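Local coordinates for uncharacterized protein (Staphylococcus aureus subsp. aureus Mu50, PDB 4EBG) that is of unknown function but is a secreted staphylococcal protein of the DUF4467 family, with a cystatin-like fold in the NTF2 clan, at residues K45-G50 / Y65-G70; T38-D43 / K88-D93; M60-Y65 / D79-M84. One frame throughout, in Å; residues are numbered along the deposited sequence. Where two conformers were deposited one is given.

Contact 1 of 3, residues K45-G50 / Y65-G70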
loop_
_atom_site.group_PDB
_atom_site.type_symbol
_atom_site.label_atom_id
_atom_site.label_comp_id
_atom_site.label_asym_id
_atom_site.label_seq_id
_atom_site.Cartn_x
_atom_site.Cartn_y
_atom_site.Cartn_z
ATOM N N LYS B 45 2.528 -9.725 -23.110
ATOM C CA LYS B 45 1.266 -9.125 -22.733
ATOM C C LYS B 45 1.020 -9.296 -21.228
ATOM O O LYS B 45 0.368 -8.461 -20.622
ATOM C CB LYS B 45 0.087 -9.708 -23.522
ATOM C CG LYS B 45 0.017 -9.257 -24.945
ATOM C CD LYS B 45 -1.361 -9.495 -25.529
ATOM C CE LYS B 45 -1.715 -10.953 -25.601
ATOM N NZ LYS B 45 -2.586 -11.236 -26.793
ATOM N N VAL B 46 1.514 -10.395 -20.658
ATOM C CA VAL B 46 1.346 -10.676 -19.210
ATOM C C VAL B 46 2.716 -10.987 -18.596
ATOM O O VAL B 46 3.474 -11.806 -19.128
ATOM C CB VAL B 46 0.350 -11.872 -18.935
ATOM C CG1 VAL B 46 0.267 -12.222 -17.444
ATOM C CG2 VAL B 46 -1.022 -11.532 -19.576
ATOM N N ILE B 47 3.049 -10.336 -17.490
ATOM C CA ILE B 47 4.271 -10.571 -16.768
ATOM C C ILE B 47 3.918 -10.865 -15.322
ATOM O O ILE B 47 3.183 -10.125 -14.706
ATOM C CB ILE B 47 5.225 -9.345 -16.900
ATOM C CG1 ILE B 47 5.518 -9.072 -18.381
ATOM C CG2 ILE B 47 6.500 -9.557 -16.097
ATOM C CD1 ILE B 47 6.480 -7.860 -18.614
ATOM N N VAL B 48 4.425 -11.979 -14.783
ATOM C CA VAL B 48 4.179 -12.414 -13.423
ATOM C C VAL B 48 5.477 -12.330 -12.686
ATOM O O VAL B 48 6.492 -12.889 -13.125
ATOM C CB VAL B 48 3.581 -13.836 -13.379
ATOM C CG1 VAL B 48 3.374 -14.213 -11.910
ATOM C CG2 VAL B 48 2.283 -13.958 -14.131
ATOM N N ILE B 49 5.463 -11.650 -11.527
ATOM C CA ILE B 49 6.604 -11.538 -10.678
ATOM C C ILE B 49 6.316 -12.133 -9.322
ATOM O O ILE B 49 5.204 -12.063 -8.838
ATOM C CB ILE B 49 7.157 -10.092 -10.562
ATOM C CG1 ILE B 49 6.157 -9.179 -9.876
ATOM C CG2 ILE B 49 7.581 -9.605 -11.961
ATOM C CD1 ILE B 49 6.721 -7.745 -9.645
ATOM N N GLY B 50 7.348 -12.681 -8.707
ATOM C CA GLY B 50 7.322 -13.178 -7.356
ATOM C C GLY B 50 8.400 -12.430 -6.583
ATOM O O GLY B 50 9.564 -12.473 -6.938
ATOM N N TYR B 65 0.893 -8.713 -13.934
ATOM C CA TYR B 65 0.768 -7.438 -14.597
ATOM C C TYR B 65 0.388 -7.676 -16.042
ATOM O O TYR B 65 0.838 -8.655 -16.682
ATOM C CB TYR B 65 2.114 -6.663 -14.564
ATOM C CG TYR B 65 2.465 -6.098 -13.226
ATOM C CD1 TYR B 65 2.910 -6.889 -12.207
ATOM C CD2 TYR B 65 2.350 -4.758 -12.985
ATOM C CE1 TYR B 65 3.209 -6.361 -10.971
ATOM C CE2 TYR B 65 2.671 -4.210 -11.748
ATOM C CZ TYR B 65 3.093 -5.001 -10.766
ATOM O OH TYR B 65 3.391 -4.414 -9.550
ATOM N N GLU B 66 -0.340 -6.711 -16.572
ATOM C CA GLU B 66 -0.542 -6.649 -18.024
ATOM C C GLU B 66 0.202 -5.448 -18.550
ATOM O O GLU B 66 0.302 -4.411 -17.870
ATOM C CB GLU B 66 -2.016 -6.488 -18.341
ATOM C CG GLU B 66 -2.803 -7.694 -17.993
ATOM C CD GLU B 66 -4.212 -7.601 -18.461
ATOM O OE1 GLU B 66 -4.463 -7.877 -19.658
ATOM O OE2 GLU B 66 -5.043 -7.228 -17.619
ATOM N N ILE B 67 0.732 -5.584 -19.757
ATOM C CA ILE B 67 1.367 -4.478 -20.426
ATOM C C ILE B 67 0.332 -4.031 -21.448
ATOM O O ILE B 67 -0.011 -4.776 -22.371
ATOM C CB ILE B 67 2.652 -4.870 -21.147
ATOM C CG1 ILE B 67 3.682 -5.466 -20.174
ATOM C CG2 ILE B 67 3.237 -3.676 -21.782
ATOM C CD1 ILE B 67 4.079 -4.579 -18.949
ATOM N N LYS B 68 -0.227 -2.847 -21.215
ATOM C CA LYS B 68 -1.233 -2.288 -22.099
ATOM C C LYS B 68 -0.878 -0.844 -22.415
ATOM O O LYS B 68 -0.573 -0.050 -21.544
ATOM C CB LYS B 68 -2.629 -2.383 -21.496
ATOM C CG LYS B 68 -3.309 -3.722 -21.665
ATOM C CD LYS B 68 -4.761 -3.629 -21.206
ATOM C CE LYS B 68 -5.272 -4.953 -20.685
ATOM N NZ LYS B 68 -6.338 -4.769 -19.656
ATOM N N ASP B 69 -0.881 -0.535 -23.703
ATOM C CA ASP B 69 -0.463 0.796 -24.200
ATOM C C ASP B 69 0.880 1.273 -23.633
ATOM O O ASP B 69 1.040 2.443 -23.243
ATOM C CB ASP B 69 -1.568 1.804 -23.928
ATOM C CG ASP B 69 -2.872 1.430 -24.611
ATOM O OD1 ASP B 69 -2.871 1.105 -25.821
ATOM O OD2 ASP B 69 -3.907 1.413 -23.937
ATOM N N GLY B 70 1.838 0.346 -23.610
ATOM C CA GLY B 70 3.203 0.612 -23.119
ATOM C C GLY B 70 3.351 0.830 -21.618
ATOM O O GLY B 70 4.428 1.231 -21.151
HETATM O O HOH W 1 -2.301 -8.490 -21.442
#

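Contact 2 of 3, residues T38-D43 / K88-D93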
loop_
_atom_site.group_PDB
_atom_site.type_symbol
_atom_site.label_atom_id
_atom_site.label_comp_id
_atom_site.label_asym_id
_atom_site.label_seq_id
_atom_site.Cartn_x
_atom_site.Cartn_y
_atom_site.Cartn_z
ATOM N N THR B 38 10.700 -13.778 -12.217
ATOM C CA THR B 38 10.012 -13.130 -13.292
ATOM C C THR B 38 9.708 -14.101 -14.409
ATOM O O THR B 38 10.600 -14.856 -14.840
ATOM C CB THR B 38 10.834 -11.942 -13.862
ATOM O OG1 THR B 38 11.268 -11.117 -12.791
ATOM C CG2 THR B 38 10.072 -11.157 -14.872
ATOM N N HIS B 39 8.470 -14.112 -14.882
ATOM C CA HIS B 39 8.064 -14.871 -16.041
ATOM C C HIS B 39 7.251 -13.999 -16.977
ATOM O O HIS B 39 6.384 -13.238 -16.527
ATOM C CB HIS B 39 7.234 -16.094 -15.673
ATOM C CG HIS B 39 8.013 -17.156 -14.959
ATOM N ND1 HIS B 39 8.260 -17.114 -13.612
ATOM C CD2 HIS B 39 8.617 -18.285 -15.420
ATOM C CE1 HIS B 39 8.973 -18.176 -13.263
ATOM N NE2 HIS B 39 9.171 -18.921 -14.332
ATOM N N VAL B 40 7.504 -14.084 -18.282
ATOM C CA VAL B 40 6.764 -13.368 -19.305
ATOM C C VAL B 40 5.948 -14.361 -20.123
ATOM O O VAL B 40 6.446 -15.452 -20.482
ATOM C CB VAL B 40 7.705 -12.575 -20.243
ATOM C CG1 VAL B 40 6.945 -11.871 -21.352
ATOM C CG2 VAL B 40 8.576 -11.626 -19.442
ATOM N N TYR B 41 4.707 -13.972 -20.438
ATOM C CA TYR B 41 3.774 -14.774 -21.193
ATOM C C TYR B 41 3.202 -13.965 -22.323
ATOM O O TYR B 41 3.186 -12.742 -22.301
ATOM C CB TYR B 41 2.643 -15.305 -20.302
ATOM C CG TYR B 41 3.148 -16.070 -19.139
ATOM C CD1 TYR B 41 3.397 -17.446 -19.257
ATOM C CD2 TYR B 41 3.444 -15.460 -17.911
ATOM C CE1 TYR B 41 3.935 -18.201 -18.167
ATOM C CE2 TYR B 41 3.950 -16.210 -16.871
ATOM C CZ TYR B 41 4.237 -17.560 -17.004
ATOM O OH TYR B 41 4.779 -18.247 -15.944
ATOM N N LYS B 42 2.616 -14.700 -23.254
ATOM C CA LYS B 42 1.850 -14.128 -24.372
ATOM C C LYS B 42 2.623 -13.015 -25.054
ATOM O O LYS B 42 2.116 -11.952 -25.352
ATOM C CB LYS B 42 0.412 -13.776 -23.921
ATOM C CG LYS B 42 -0.437 -15.078 -23.672
ATOM C CD LYS B 42 -1.894 -14.856 -23.423
ATOM C CE LYS B 42 -2.594 -16.110 -22.961
ATOM N NZ LYS B 42 -4.081 -15.882 -22.839
ATOM N N ASP B 43 3.912 -13.319 -25.271
ATOM C CA ASP B 43 4.881 -12.473 -25.959
ATOM C C ASP B 43 4.921 -11.070 -25.403
ATOM O O ASP B 43 5.125 -10.105 -26.133
ATOM C CB ASP B 43 4.660 -12.492 -27.478
ATOM C CG ASP B 43 5.901 -12.061 -28.278
ATOM O OD1 ASP B 43 7.083 -12.092 -27.821
ATOM O OD2 ASP B 43 5.697 -11.698 -29.434
ATOM N N LYS B 88 2.802 -21.462 -20.976
ATOM C CA LYS B 88 4.193 -21.638 -21.273
ATOM C C LYS B 88 4.851 -20.258 -21.371
ATOM O O LYS B 88 4.455 -19.416 -22.141
ATOM C CB LYS B 88 4.399 -22.403 -22.593
ATOM C CG LYS B 88 5.872 -22.676 -22.916
ATOM C CD LYS B 88 6.041 -23.626 -24.103
ATOM C CE LYS B 88 6.006 -22.874 -25.412
ATOM N NZ LYS B 88 5.767 -23.733 -26.599
ATOM N N ALA B 89 5.885 -20.023 -20.568
ATOM C CA ALA B 89 6.575 -18.755 -20.522
ATOM C C ALA B 89 7.441 -18.574 -21.750
ATOM O O ALA B 89 8.029 -19.513 -22.280
ATOM C CB ALA B 89 7.391 -18.619 -19.264
ATOM N N ASP B 90 7.530 -17.315 -22.142
ATOM C CA ASP B 90 8.492 -16.885 -23.141
ATOM C C ASP B 90 9.864 -16.474 -22.584
ATOM O O ASP B 90 10.826 -16.314 -23.309
ATOM C CB ASP B 90 7.967 -15.647 -23.875
ATOM C CG ASP B 90 6.632 -15.857 -24.473
ATOM O OD1 ASP B 90 6.497 -16.781 -25.306
ATOM O OD2 ASP B 90 5.714 -15.119 -24.093
ATOM N N TYR B 91 9.917 -16.311 -21.273
ATOM C CA TYR B 91 11.088 -15.801 -20.578
ATOM C C TYR B 91 10.932 -16.174 -19.132
ATOM O O TYR B 91 9.828 -16.058 -18.548
ATOM C CB TYR B 91 11.188 -14.280 -20.697
ATOM C CG TYR B 91 12.209 -13.608 -19.832
ATOM C CD1 TYR B 91 11.905 -13.246 -18.510
ATOM C CD2 TYR B 91 13.482 -13.342 -20.275
ATOM C CE1 TYR B 91 12.823 -12.562 -17.718
ATOM C CE2 TYR B 91 14.406 -12.646 -19.472
ATOM C CZ TYR B 91 14.062 -12.292 -18.195
ATOM O OH TYR B 91 14.937 -11.618 -17.411
ATOM N N GLU B 92 12.038 -16.563 -18.502
ATOM C CA GLU B 92 12.106 -16.872 -17.063
ATOM C C GLU B 92 13.401 -16.282 -16.510
ATOM O O GLU B 92 14.486 -16.486 -17.092
ATOM C CB GLU B 92 12.098 -18.398 -16.823
ATOM C CG GLU B 92 12.355 -18.839 -15.369
ATOM C CD GLU B 92 12.180 -20.332 -15.171
ATOM O OE1 GLU B 92 13.044 -21.116 -15.610
ATOM O OE2 GLU B 92 11.198 -20.738 -14.510
ATOM N N ASP B 93 13.315 -15.634 -15.347
ATOM C CA ASP B 93 14.453 -15.182 -14.571
ATOM C C ASP B 93 14.140 -15.588 -13.131
ATOM O O ASP B 93 13.418 -14.889 -12.440
ATOM C CB ASP B 93 14.647 -13.662 -14.745
ATOM C CG ASP B 93 15.856 -13.108 -14.047
ATOM O OD1 ASP B 93 16.561 -13.882 -13.393
ATOM O OD2 ASP B 93 16.090 -11.869 -14.172
HETATM O O HOH W 2 13.580 -12.076 -11.820
HETATM O O HOH W 3 2.639 -17.614 -23.107
#

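Contact 3 of 3, residues M60-Y65 / D79-M84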
loop_
_atom_site.group_PDB
_atom_site.type_symbol
_atom_site.label_atom_id
_atom_site.label_comp_id
_atom_site.label_asym_id
_atom_site.label_seq_id
_atom_site.Cartn_x
_atom_site.Cartn_y
_atom_site.Cartn_z
HETATM N N MSE B 60 7.834 -15.564 -0.842
HETATM C CA MSE B 60 7.592 -14.911 -2.139
HETATM C C MSE B 60 6.090 -14.697 -2.302
HETATM O O MSE B 60 5.304 -15.617 -2.105
HETATM C CB MSE B 60 8.062 -15.756 -3.342
HETATM C CG MSE B 60 9.571 -15.918 -3.597
HETATM SE SE MSE B 60 10.519 -14.270 -3.997
HETATM C CE MSE B 60 11.030 -13.785 -2.170
ATOM N N TYR B 61 5.733 -13.506 -2.759
ATOM C CA TYR B 61 4.369 -13.139 -3.087
ATOM C C TYR B 61 4.321 -12.805 -4.566
ATOM O O TYR B 61 5.173 -12.062 -5.062
ATOM C CB TYR B 61 3.910 -11.956 -2.243
ATOM C CG TYR B 61 3.796 -12.313 -0.799
ATOM C CD1 TYR B 61 4.904 -12.384 0.040
ATOM C CD2 TYR B 61 2.571 -12.579 -0.262
ATOM C CE1 TYR B 61 4.809 -12.721 1.369
ATOM C CE2 TYR B 61 2.453 -12.907 1.109
ATOM C CZ TYR B 61 3.596 -12.973 1.888
ATOM O OH TYR B 61 3.505 -13.284 3.225
ATOM N N TYR B 62 3.312 -13.329 -5.281
ATOM C CA TYR B 62 3.233 -13.211 -6.726
ATOM C C TYR B 62 2.166 -12.201 -7.139
ATOM O O TYR B 62 1.093 -12.099 -6.505
ATOM C CB TYR B 62 2.980 -14.590 -7.338
ATOM C CG TYR B 62 4.244 -15.452 -7.309
ATOM C CD1 TYR B 62 4.597 -16.170 -6.194
ATOM C CD2 TYR B 62 5.065 -15.533 -8.426
ATOM C CE1 TYR B 62 5.764 -16.944 -6.177
ATOM C CE2 TYR B 62 6.188 -16.294 -8.435
ATOM C CZ TYR B 62 6.547 -16.999 -7.289
ATOM O OH TYR B 62 7.737 -17.729 -7.300
ATOM N N PHE B 63 2.421 -11.521 -8.239
ATOM C CA PHE B 63 1.560 -10.515 -8.821
ATOM C C PHE B 63 1.607 -10.607 -10.332
ATOM O O PHE B 63 2.685 -10.827 -10.907
ATOM C CB PHE B 63 2.019 -9.111 -8.436
ATOM C CG PHE B 63 2.010 -8.874 -6.961
ATOM C CD1 PHE B 63 0.812 -8.595 -6.273
ATOM C CD2 PHE B 63 3.179 -8.957 -6.243
ATOM C CE1 PHE B 63 0.811 -8.412 -4.917
ATOM C CE2 PHE B 63 3.162 -8.793 -4.896
ATOM C CZ PHE B 63 1.995 -8.461 -4.232
ATOM N N ALA B 64 0.440 -10.535 -10.964
ATOM C CA ALA B 64 0.346 -10.506 -12.395
ATOM C C ALA B 64 0.139 -9.090 -12.907
ATOM O O ALA B 64 -0.718 -8.358 -12.389
ATOM C CB ALA B 64 -0.804 -11.404 -12.889
ATOM N N TYR B 65 0.893 -8.713 -13.934
ATOM C CA TYR B 65 0.768 -7.438 -14.597
ATOM C C TYR B 65 0.388 -7.676 -16.042
ATOM O O TYR B 65 0.838 -8.655 -16.682
ATOM C CB TYR B 65 2.114 -6.663 -14.564
ATOM C CG TYR B 65 2.465 -6.098 -13.226
ATOM C CD1 TYR B 65 2.910 -6.889 -12.207
ATOM C CD2 TYR B 65 2.350 -4.758 -12.985
ATOM C CE1 TYR B 65 3.209 -6.361 -10.971
ATOM C CE2 TYR B 65 2.671 -4.210 -11.748
ATOM C CZ TYR B 65 3.093 -5.001 -10.766
ATOM O OH TYR B 65 3.391 -4.414 -9.550
ATOM N N ASP B 79 -5.143 -14.626 -11.235
ATOM C CA ASP B 79 -4.498 -15.456 -10.198
ATOM C C ASP B 79 -3.095 -15.847 -10.719
ATOM O O ASP B 79 -2.983 -16.562 -11.694
ATOM C CB ASP B 79 -5.320 -16.729 -9.994
ATOM C CG ASP B 79 -4.669 -17.693 -9.036
ATOM O OD1 ASP B 79 -3.422 -17.635 -8.802
ATOM O OD2 ASP B 79 -5.387 -18.572 -8.549
ATOM N N PRO B 80 -2.028 -15.266 -10.176
ATOM C CA PRO B 80 -0.721 -15.450 -10.820
ATOM C C PRO B 80 -0.197 -16.885 -10.745
ATOM O O PRO B 80 0.535 -17.302 -11.664
ATOM C CB PRO B 80 0.187 -14.470 -10.085
ATOM C CG PRO B 80 -0.451 -14.257 -8.857
ATOM C CD PRO B 80 -1.949 -14.382 -9.011
ATOM N N ILE B 81 -0.525 -17.599 -9.670
ATOM C CA ILE B 81 -0.070 -18.980 -9.480
ATOM C C ILE B 81 -0.704 -19.843 -10.561
ATOM O O ILE B 81 -0.046 -20.674 -11.214
ATOM C CB ILE B 81 -0.462 -19.483 -8.075
ATOM C CG1 ILE B 81 0.187 -18.608 -6.999
ATOM C CG2 ILE B 81 -0.067 -20.915 -7.906
ATOM C CD1 ILE B 81 1.606 -18.228 -7.260
ATOM N N LYS B 82 -2.020 -19.705 -10.723
ATOM C CA LYS B 82 -2.712 -20.436 -11.726
ATOM C C LYS B 82 -2.177 -20.062 -13.112
ATOM O O LYS B 82 -2.035 -20.907 -14.000
ATOM C CB LYS B 82 -4.204 -20.161 -11.647
ATOM C CG LYS B 82 -5.008 -20.868 -12.693
ATOM C CD LYS B 82 -6.491 -20.530 -12.633
ATOM C CE LYS B 82 -7.277 -21.286 -13.716
ATOM N NZ LYS B 82 -6.936 -22.765 -13.836
ATOM N N TYR B 83 -1.899 -18.781 -13.314
ATOM C CA TYR B 83 -1.473 -18.339 -14.624
ATOM C C TYR B 83 -0.179 -19.047 -14.995
ATOM O O TYR B 83 0.027 -19.475 -16.139
ATOM C CB TYR B 83 -1.302 -16.807 -14.671
ATOM C CG TYR B 83 -1.351 -16.286 -16.066
ATOM C CD1 TYR B 83 -0.220 -16.281 -16.887
ATOM C CD2 TYR B 83 -2.543 -15.844 -16.592
ATOM C CE1 TYR B 83 -0.286 -15.851 -18.199
ATOM C CE2 TYR B 83 -2.603 -15.373 -17.930
ATOM C CZ TYR B 83 -1.486 -15.409 -18.735
ATOM O OH TYR B 83 -1.509 -15.011 -20.039
HETATM N N MSE B 84 0.760 -19.100 -14.056
HETATM C CA MSE B 84 2.064 -19.740 -14.359
HETATM C C MSE B 84 1.919 -21.226 -14.636
HETATM O O MSE B 84 2.609 -21.796 -15.444
HETATM C CB MSE B 84 3.039 -19.519 -13.213
HETATM C CG MSE B 84 3.429 -18.069 -12.985
HETATM SE SE MSE B 84 4.740 -17.843 -11.580
HETATM C CE MSE B 84 3.652 -18.198 -10.155
#

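Contact 1 of 3, residues K45-G50 / Y65-G70
I47 and Y65 sit across from each other as an antiparallel hydrogen-bonded pair, and their side chains rise from the same face of the sheet, joined there by I49 and I67. The exchange of backbone bonds is close and fairly straight: Y65 N donates to I47 O at 2.8 Å, and I47 N returns a bond of 2.9 Å to Y65 O. On this shared face the side chains meet diagonally rather than directly opposite. The tip of I47 leans toward I67, CD1 lying 4.0 Å from I67 CG1, and the two chains cross obliquely. On the other flank CD1 of I49 reaches CE1 of the Y65 ring at 4.0 Å. That approach depends on an uncommon first torsion, which places I49 CG1 between the backbone N and the carbonyl carbon (chi1 65°). The ring of Y65 also has the I47 carbonyl oxygen at its edge. V46 and E66, a non-hydrogen-bonded pair, occupy the reverse face; CG1 of V46 is 3.7 Å from Y65 O. K45 O, just before the strand, accepts from I67 N and also from a water 2.8 Å away, which also donates to E66 OE1. The second carboxylate oxygen, E66 OE2, binds N75 ND2 and, in one modelled conformer of K68, has a weak salt bridge with K68 NZ. The pairing belongs to a beta hairpin, and K45 and V46 together face Y41 as a classic beta bulge. Helix 3-23 packs over the face bearing I49 and Y65, where Q13 binds the Y65 hydroxyl; helix 80-86 lies against V46 and V48, while strands 37-41 and 71-74 flank the hairpin.

Contact 2 of 3, residues T38-D43 / K88-D93
The H39 imidazole has E92 OE2 and A89 CB of segment 88-93 near its plane at the edge, with Y91 O placed obliquely. NE2 of H39 donates to E92 OE2 at 2.7 Å, reaching the anti side of the carboxylate, and the ring and carboxylate planes stand 71° apart. E92 gets there with CG anti to its backbone N (chi1 172°), running alongside the histidine. The Y91 ring has T38 CG2 at its edge and V40 CG2 obliquely placed 3.8 Å from CD1. Y41 meets A89 CB through CE1 at 3.6 Å, while the rings of Y41 and Y83 pack edge-to-face. These contacts join the antiparallel sheet's first and last strands in chain order, which are neighbours in the cystatin-like fold, with strand 91-94 at the margin. T38 and D93 exchange two backbone bonds, and D90 N donates to V40 O at 2.7 Å. Beyond Y41, D90 OD2 accepts from D43 N at 2.8 Å, met from above the carboxylate plane. A water bridges K42 N to K88 O, lying in the plane of the Y41 ring at its edge. Helix 3-23 covers T38, V40 and Y91 on one face, with Y10 binding the T38 hydroxyl.

Contact 3 of 3, residues M60-Y65 / D79-M84
Y62 presents one ring face to the selenomethionine M84, whose terminal methyl CE sits 3.9 Å from the ring centroid and 29° off its normal, a CH-pi contact. The selenium follows obliquely, 4.6 Å from the same centroid, which makes the pair a Met-aromatic contact. M84 brings the methyl over the ring because its chain is extended at chi2 and bends at chi3 (-72°), so that it crosses the tyrosine at about a right angle. I81 likewise crosses Y62 at about a right angle, its CD1 3.8 Å from Y62 CD1 and oblique to the ring. Nearer the backbone, P80 presses its ring against the strand: CG lies 3.5 Å from Y62 O, and P80 CB lies 4.3 Å from A64 CB. The contact is thus made by P80, I81 and M84 of the helix resting on the side of the strand that carries Y62 and A64. One shell further out, D79 caps the start of that helix. It is the N-cap residue, its OD1 accepting a bond from K82 N at 3.2 Å and a weak one from I81 N, while Y83 N and M84 N take up the first main-chain helical bonds to D79 O and P80 O. The phenol end of Y62 has its own partner, the hydroxyl being bonded to N37 ND2. The helix spans the sheet beyond this strand: P80 also touches V48, M84 packs on H39 and Y41, and Y83 meets V46. Across the sheet, F63 and Y65 turn to helix 3-23, and F63 also touches K22 of the second subunit.

After helix 3-23 the chain enters the sheet at strand 37-41, half of contact 2, and turns directly into strand 46-52, which contact 1 pairs with strand 60-68 by closing a hairpin. Strand 60-68 is shared: its earlier part, 60-65, belongs to contact 3, and its later part, from Y65, to contact 1. Contact 3 closes a second loop once the chain has passed through strand 71-74 into helix 80-86. Contacts 1 and 3 therefore cross in sequence and share Y65. Strand 91-94 returns to strand 37-41, so the loop of contact 2 encloses both others. Contacts 1 and 2 build neighbouring parts of one sheet, while contact 3 lays the short helix against it.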